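Local coordinates for glucose-6-phosphate 1-dehydrogenase (Kluyveromyces lactis, PDB 7E6I), which catalyses the NADP-dependent oxidation of glucose 6-phosphate to 6-phosphogluconolactone, the first step of the oxidative pentose phosphate pathway, at residues 122-125 / 126-130; 134-137 / 138-142. All coordinates share one frame; numbering follows the deposited sequence.

How the contacts relate
Contacts 1 and 2 lie at the two ends of helix 126-139, with centres about 15 Å apart. Contact 1 is the start of the helix, where the loop after strand 117-122 of the Rossmann-type domain leads into it. Contact 2 is its last turn and the chain that leaves it. Both are partly buried, and each has two buried residues: Leu-122 and Phe-129 in contact 1, Leu-136 and Leu-140 in contact 2. Their chemistry differs. The side chains of contact 1 meet through apolar groups, its hydrogen bonds are all backbone, and Leu-124 comes close to the probable NADP site. Contact 2 adds charge, a salt bridge and a cation-pi pair, and a side-chain amide that bonds a helix carbonyl.

Contact 1: residues 122-125 / 126-130; sequences LALP and PSIFI
Leu-124 and Pro-125 meet Ile-128 and Phe-129 where a strand of the Rossmann-type domain turns into its helix. Pro-125 holds the N-cap position, and Pro-126 opens the helix. Ala-123, at the centre of an inverse gamma turn, carries the chain from strand 117-122 towards this cap. The carbonyl of Pro-125 starts the helical bonding. Pro-125 O accepts from Ile-128 N at 2.9 Å, with the donor 40° out of the carbonyl plane. Phe-129 N gives the same oxygen a weak second bond.

Ile-128 can be followed outward. Ile-128 CB passes 3.7 Å from Pro-125 O. There the chain branches. Ile-128 CG2 lies anti to the backbone N and meets Leu-124 CD1 at 3.9 Å, the two side chains crossing at about a right angle. CG1 lies anti to the carbonyl carbon (chi1 -58°), and this sends CD1 to the proline ring. At that tip, Ile-128 CD1 touches Pro-125 CG at 3.6 Å and Pro-125 CD at 3.8 Å. One isoleucine thus packs against two successive residues of the incoming chain. Tyr-91 from a nearby loop touches both Leu-124 and Ile-128.

Phe-129 fills the buried side. Its ring packs beside Leu-122, whose CD2 is 4.5 Å from Phe-129 CD1. Val-151 of strand 146-152 touches both of these residues, so the first turn of the helix packs on the neighbouring strand. Leu-124 also lies beside Gly-15 and near Arg-49, residues that bind NADP in relatives, so this turn probably borders the cofactor site. One face of the phenylalanine ring is covered by backbone: Pro-126 CA sits 3.4 Å above the plane of the Phe-129 ring, over its centre, and Pro-125 C is offset toward the rim.

Contact 2: residues 134-137 / 138-142; sequences SKLK and ENLYT
Lys-137 lies alongside Tyr-141 and sets its ammonium group over one face of the ring. Lys-137 NZ is 3.3 Å from the centroid of the Tyr-141 ring, 18° off the normal, a close cation-pi contact. Lys-137 CD adds a CH-pi contact with the same ring. The lysine has CG anti to its backbone N (chi1 -172°), and a bend at chi2 turns its extended end along the tyrosine. Tyr-141 OH is hydrogen-bonded to Glu-177 OE1. With an alanine here, the Lys-137 ammonium would probably lose its aromatic face and be free to turn, and Glu-177 would lose its hydroxyl partner.

The charged pair of this turn is Lys-135 with Glu-138. Lys-135 NZ reaches Glu-138 OE2 at 3.0 Å, on the syn side of the carboxylate and 23° out of its plane. The same NZ makes a salt bridge to Asp-94 OD1, its stronger partner. The carbonyl of Lys-135 is gripped twice by Asn-139. Asn-139 N bonds Lys-135 O at 2.8 Å, and Asn-139 ND2 bonds it at 3.0 Å. That oxygen lies close to the amide plane, which helps fix the rotation of the side chain. Asp-94 also accepts from ND2, so the amide is held between a helix carbonyl and a carboxylate.

Leu-136 O still takes a bond from Leu-140 N at 2.8 Å, although Leu-140 has left helical backbone angles. The two leucines point the same way, and Leu-136 CD2 meets Leu-140 CD1 at 4.0 Å. Both press on Phe-120 of strand 117-122. Leu-136 of the last turn and Leu-140 just beyond it lie against the sheet of the beta-alpha-beta unit, while Lys-135, Asn-139 and Leu-140 touch helix 94-110.

Contact 1: residues 122-125 / 126-130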
ATOM      1  N   LEU A 122      -6.213  -7.338  13.304  1.00 35.65           N
ATOM      2  CA  LEU A 122      -5.053  -7.565  14.174  1.00 39.31           C
ATOM      3  C   LEU A 122      -4.077  -6.391  14.071  1.00 39.74           C
ATOM      4  O   LEU A 122      -3.060  -6.446  13.379  1.00 40.21           O
ATOM      5  CB  LEU A 122      -4.376  -8.888  13.819  1.00 37.69           C
ATOM      6  CG  LEU A 122      -4.867 -10.184  14.463  1.00 37.60           C
ATOM      7  CD1 LEU A 122      -6.370 -10.314  14.399  1.00 38.93           C
ATOM      8  CD2 LEU A 122      -4.206 -11.365  13.789  1.00 36.83           C
ATOM      9  N   ALA A 123      -4.383  -5.312  14.797  1.00 36.85           N
ATOM     10  CA  ALA A 123      -3.563  -4.098  14.755  1.00 35.51           C
ATOM     11  C   ALA A 123      -2.317  -4.260  15.629  1.00 39.74           C
ATOM     12  O   ALA A 123      -2.090  -3.536  16.596  1.00 41.88           O
ATOM     13  CB  ALA A 123      -4.383  -2.894  15.189  1.00 35.05           C
ATOM     14  N   LEU A 124      -1.496  -5.231  15.263  1.00 37.02           N
ATOM     15  CA  LEU A 124      -0.395  -5.685  16.096  1.00 39.57           C
ATOM     16  C   LEU A 124       0.801  -5.958  15.210  1.00 42.00           C
ATOM     17  O   LEU A 124       0.649  -6.164  13.998  1.00 40.30           O
ATOM     18  CB  LEU A 124      -0.779  -6.959  16.870  1.00 41.93           C
ATOM     19  CG  LEU A 124      -1.904  -6.833  17.900  1.00 40.88           C
ATOM     20  CD1 LEU A 124      -2.470  -8.185  18.258  1.00 41.95           C
ATOM     21  CD2 LEU A 124      -1.373  -6.136  19.136  1.00 42.96           C
ATOM     22  N   PRO A 125       2.010  -5.959  15.767  1.00 41.11           N
ATOM     23  CA  PRO A 125       3.184  -6.374  14.995  1.00 41.86           C
ATOM     24  C   PRO A 125       3.194  -7.881  14.820  1.00 43.74           C
ATOM     25  O   PRO A 125       2.545  -8.610  15.587  1.00 43.65           O
ATOM     26  CB  PRO A 125       4.360  -5.903  15.861  1.00 43.60           C
ATOM     27  CG  PRO A 125       3.810  -5.898  17.246  1.00 43.95           C
ATOM     28  CD  PRO A 125       2.368  -5.528  17.131  1.00 41.01           C
ATOM     29  N   PRO A 126       3.925  -8.391  13.829  1.00 43.95           N
ATOM     30  CA  PRO A 126       3.862  -9.834  13.547  1.00 43.78           C
ATOM     31  C   PRO A 126       4.280 -10.714  14.714  1.00 46.15           C
ATOM     32  O   PRO A 126       3.754 -11.830  14.853  1.00 46.21           O
ATOM     33  CB  PRO A 126       4.808  -9.996  12.351  1.00 41.54           C
ATOM     34  CG  PRO A 126       4.858  -8.651  11.724  1.00 41.15           C
ATOM     35  CD  PRO A 126       4.740  -7.666  12.844  1.00 44.24           C
ATOM     36  N   SER A 127       5.194 -10.251  15.570  1.00 44.18           N
ATOM     37  CA  SER A 127       5.595 -11.073  16.706  1.00 45.53           C
ATOM     38  C   SER A 127       4.431 -11.399  17.621  1.00 45.22           C
ATOM     39  O   SER A 127       4.564 -12.275  18.479  1.00 48.57           O
ATOM     40  CB  SER A 127       6.697 -10.383  17.506  1.00 45.59           C
ATOM     41  OG  SER A 127       6.276  -9.105  17.942  1.00 50.03           O
ATOM     42  N   ILE A 128       3.293 -10.738  17.450  1.00 47.15           N
ATOM     43  CA  ILE A 128       2.111 -11.035  18.241  1.00 45.91           C
ATOM     44  C   ILE A 128       0.972 -11.652  17.410  1.00 45.25           C
ATOM     45  O   ILE A 128       0.129 -12.355  17.991  1.00 46.15           O
ATOM     46  CB  ILE A 128       1.656  -9.774  19.014  1.00 43.92           C
ATOM     47  CG1 ILE A 128       2.825  -9.306  19.897  1.00 48.30           C
ATOM     48  CG2 ILE A 128       0.491 -10.047  19.947  1.00 41.42           C
ATOM     49  CD1 ILE A 128       2.948  -7.813  20.118  1.00 44.07           C
ATOM     50  N   PHE A 129       0.968 -11.484  16.070  1.00 45.15           N
ATOM     51  CA  PHE A 129       0.047 -12.201  15.177  1.00 44.58           C
ATOM     52  C   PHE A 129      -0.068 -13.655  15.533  1.00 43.90           C
ATOM     53  O   PHE A 129      -1.171 -14.182  15.704  1.00 46.29           O
ATOM     54  CB  PHE A 129       0.489 -12.260  13.704  1.00 46.33           C
ATOM     55  CG  PHE A 129       0.503 -10.995  12.993  1.00 44.11           C
ATOM     56  CD1 PHE A 129      -0.011  -9.855  13.552  1.00 43.35           C
ATOM     57  CD2 PHE A 129       1.084 -10.947  11.741  1.00 44.32           C
ATOM     58  CE1 PHE A 129       0.053  -8.677  12.867  1.00 45.93           C
ATOM     59  CE2 PHE A 129       1.167  -9.773  11.058  1.00 44.44           C
ATOM     60  CZ  PHE A 129       0.643  -8.629  11.616  1.00 46.98           C
ATOM     61  N   ILE A 130       1.082 -14.339  15.488  1.00 42.10           N
ATOM     62  CA  ILE A 130       1.074 -15.794  15.523  1.00 46.02           C
ATOM     63  C   ILE A 130       0.499 -16.282  16.843  1.00 48.84           C
ATOM     64  O   ILE A 130      -0.251 -17.271  16.883  1.00 48.25           O
ATOM     65  CB  ILE A 130       2.488 -16.348  15.263  1.00 44.22           C
ATOM     66  CG1 ILE A 130       2.794 -16.327  13.779  1.00 43.53           C
ATOM     67  CG2 ILE A 130       2.576 -17.790  15.685  1.00 46.72           C
ATOM     68  CD1 ILE A 130       1.753 -17.039  12.935  1.00 47.18           C
TER

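Contact 2: residues 134-137 / 138-142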
ATOM      1  N   SER A 134      -2.987 -18.332  16.739  1.00 44.24           N
ATOM      2  CA  SER A 134      -3.108 -19.582  17.484  1.00 48.87           C
ATOM      3  C   SER A 134      -4.297 -19.544  18.430  1.00 51.11           C
ATOM      4  O   SER A 134      -5.170 -20.421  18.391  1.00 51.31           O
ATOM      5  CB  SER A 134      -1.830 -19.864  18.279  1.00 47.63           C
ATOM      6  OG  SER A 134      -0.723 -20.011  17.417  1.00 50.78           O
ATOM      7  N   LYS A 135      -4.359 -18.518  19.276  1.00 47.05           N
ATOM      8  CA  LYS A 135      -5.409 -18.461  20.284  1.00 49.30           C
ATOM      9  C   LYS A 135      -6.797 -18.417  19.651  1.00 49.10           C
ATOM     10  O   LYS A 135      -7.703 -19.145  20.071  1.00 49.12           O
ATOM     11  CB  LYS A 135      -5.182 -17.258  21.188  1.00 50.64           C
ATOM     12  CG  LYS A 135      -3.928 -17.351  22.031  1.00 52.68           C
ATOM     13  CD  LYS A 135      -4.064 -18.406  23.101  1.00 54.66           C
ATOM     14  CE  LYS A 135      -2.701 -18.948  23.490  1.00 58.90           C
ATOM     15  NZ  LYS A 135      -2.745 -20.392  23.831  1.00 65.26           N
ATOM     16  N   LEU A 136      -6.988 -17.566  18.637  1.00 49.03           N
ATOM     17  CA  LEU A 136      -8.269 -17.536  17.934  1.00 49.04           C
ATOM     18  C   LEU A 136      -8.622 -18.903  17.363  1.00 47.18           C
ATOM     19  O   LEU A 136      -9.780 -19.332  17.420  1.00 48.81           O
ATOM     20  CB  LEU A 136      -8.237 -16.501  16.813  1.00 45.96           C
ATOM     21  CG  LEU A 136      -8.223 -15.028  17.187  1.00 45.04           C
ATOM     22  CD1 LEU A 136      -7.954 -14.205  15.924  1.00 39.48           C
ATOM     23  CD2 LEU A 136      -9.534 -14.642  17.836  1.00 40.32           C
ATOM     24  N   LYS A 137      -7.635 -19.599  16.804  1.00 47.73           N
ATOM     25  CA  LYS A 137      -7.892 -20.912  16.227  1.00 48.48           C
ATOM     26  C   LYS A 137      -8.139 -21.968  17.303  1.00 48.79           C
ATOM     27  O   LYS A 137      -8.965 -22.862  17.105  1.00 50.84           O
ATOM     28  CB  LYS A 137      -6.724 -21.303  15.321  1.00 43.42           C
ATOM     29  CG  LYS A 137      -6.940 -22.552  14.499  1.00 44.27           C
ATOM     30  CD  LYS A 137      -8.147 -22.457  13.557  1.00 44.53           C
ATOM     31  CE  LYS A 137      -8.160 -23.641  12.585  1.00 41.63           C
ATOM     32  NZ  LYS A 137      -9.236 -23.534  11.558  1.00 51.50           N
ATOM     33  N   GLU A 138      -7.442 -21.888  18.441  1.00 50.33           N
ATOM     34  CA  GLU A 138      -7.647 -22.859  19.515  1.00 53.09           C
ATOM     35  C   GLU A 138      -8.945 -22.621  20.277  1.00 52.34           C
ATOM     36  O   GLU A 138      -9.557 -23.582  20.754  1.00 50.65           O
ATOM     37  CB  GLU A 138      -6.474 -22.839  20.511  1.00 57.60           C
ATOM     38  CG  GLU A 138      -5.053 -22.985  19.905  1.00 60.99           C
ATOM     39  CD  GLU A 138      -3.928 -22.368  20.784  1.00 69.84           C
ATOM     40  OE1 GLU A 138      -2.862 -23.010  20.964  1.00 73.04           O
ATOM     41  OE2 GLU A 138      -4.099 -21.234  21.292  1.00 68.56           O
ATOM     42  N   ASN A 139      -9.384 -21.365  20.404  1.00 52.68           N
ATOM     43  CA  ASN A 139     -10.456 -21.014  21.328  1.00 50.04           C
ATOM     44  C   ASN A 139     -11.690 -20.411  20.676  1.00 50.55           C
ATOM     45  O   ASN A 139     -12.792 -20.651  21.164  1.00 52.86           O
ATOM     46  CB  ASN A 139      -9.940 -20.025  22.386  1.00 48.98           C
ATOM     47  CG  ASN A 139      -8.837 -20.612  23.248  1.00 55.88           C
ATOM     48  OD1 ASN A 139      -9.101 -21.272  24.253  1.00 58.86           O
ATOM     49  ND2 ASN A 139      -7.590 -20.380  22.857  1.00 57.55           N
ATOM     50  N   LEU A 140     -11.547 -19.646  19.597  1.00 50.15           N
ATOM     51  CA  LEU A 140     -12.636 -18.822  19.073  1.00 50.58           C
ATOM     52  C   LEU A 140     -12.840 -19.061  17.582  1.00 50.81           C
ATOM     53  O   LEU A 140     -12.923 -18.124  16.789  1.00 53.72           O
ATOM     54  CB  LEU A 140     -12.342 -17.352  19.333  1.00 49.22           C
ATOM     55  CG  LEU A 140     -13.458 -16.386  19.718  1.00 51.62           C
ATOM     56  CD1 LEU A 140     -12.831 -15.047  20.075  1.00 50.37           C
ATOM     57  CD2 LEU A 140     -14.503 -16.225  18.626  1.00 52.96           C
ATOM     58  N   TYR A 141     -12.937 -20.322  17.173  1.00 49.96           N
ATOM     59  CA  TYR A 141     -13.150 -20.684  15.776  1.00 49.72           C
ATOM     60  C   TYR A 141     -14.374 -21.589  15.684  1.00 52.60           C
ATOM     61  O   TYR A 141     -14.415 -22.641  16.330  1.00 54.55           O
ATOM     62  CB  TYR A 141     -11.908 -21.383  15.215  1.00 48.45           C
ATOM     63  CG  TYR A 141     -11.935 -21.613  13.724  1.00 48.48           C
ATOM     64  CD1 TYR A 141     -12.494 -22.771  13.191  1.00 50.06           C
ATOM     65  CD2 TYR A 141     -11.401 -20.670  12.850  1.00 47.01           C
ATOM     66  CE1 TYR A 141     -12.521 -22.982  11.833  1.00 50.42           C
ATOM     67  CE2 TYR A 141     -11.420 -20.873  11.484  1.00 48.08           C
ATOM     68  CZ  TYR A 141     -11.978 -22.028  10.985  1.00 49.83           C
ATOM     69  OH  TYR A 141     -11.997 -22.224   9.634  1.00 51.30           O
ATOM     70  N   THR A 142     -15.369 -21.195  14.888  1.00 51.59           N
ATOM     71  CA  THR A 142     -16.559 -22.019  14.683  1.00 53.84           C
ATOM     72  C   THR A 142     -16.596 -22.539  13.251  1.00 54.66           C
ATOM     73  O   THR A 142     -16.618 -21.752  12.301  1.00 53.77           O
ATOM     74  CB  THR A 142     -17.845 -21.252  15.008  1.00 53.26           C
ATOM     75  OG1 THR A 142     -18.977 -22.029  14.594  1.00 58.92           O
ATOM     76  CG2 THR A 142     -17.880 -19.902  14.321  1.00 54.08           C
TER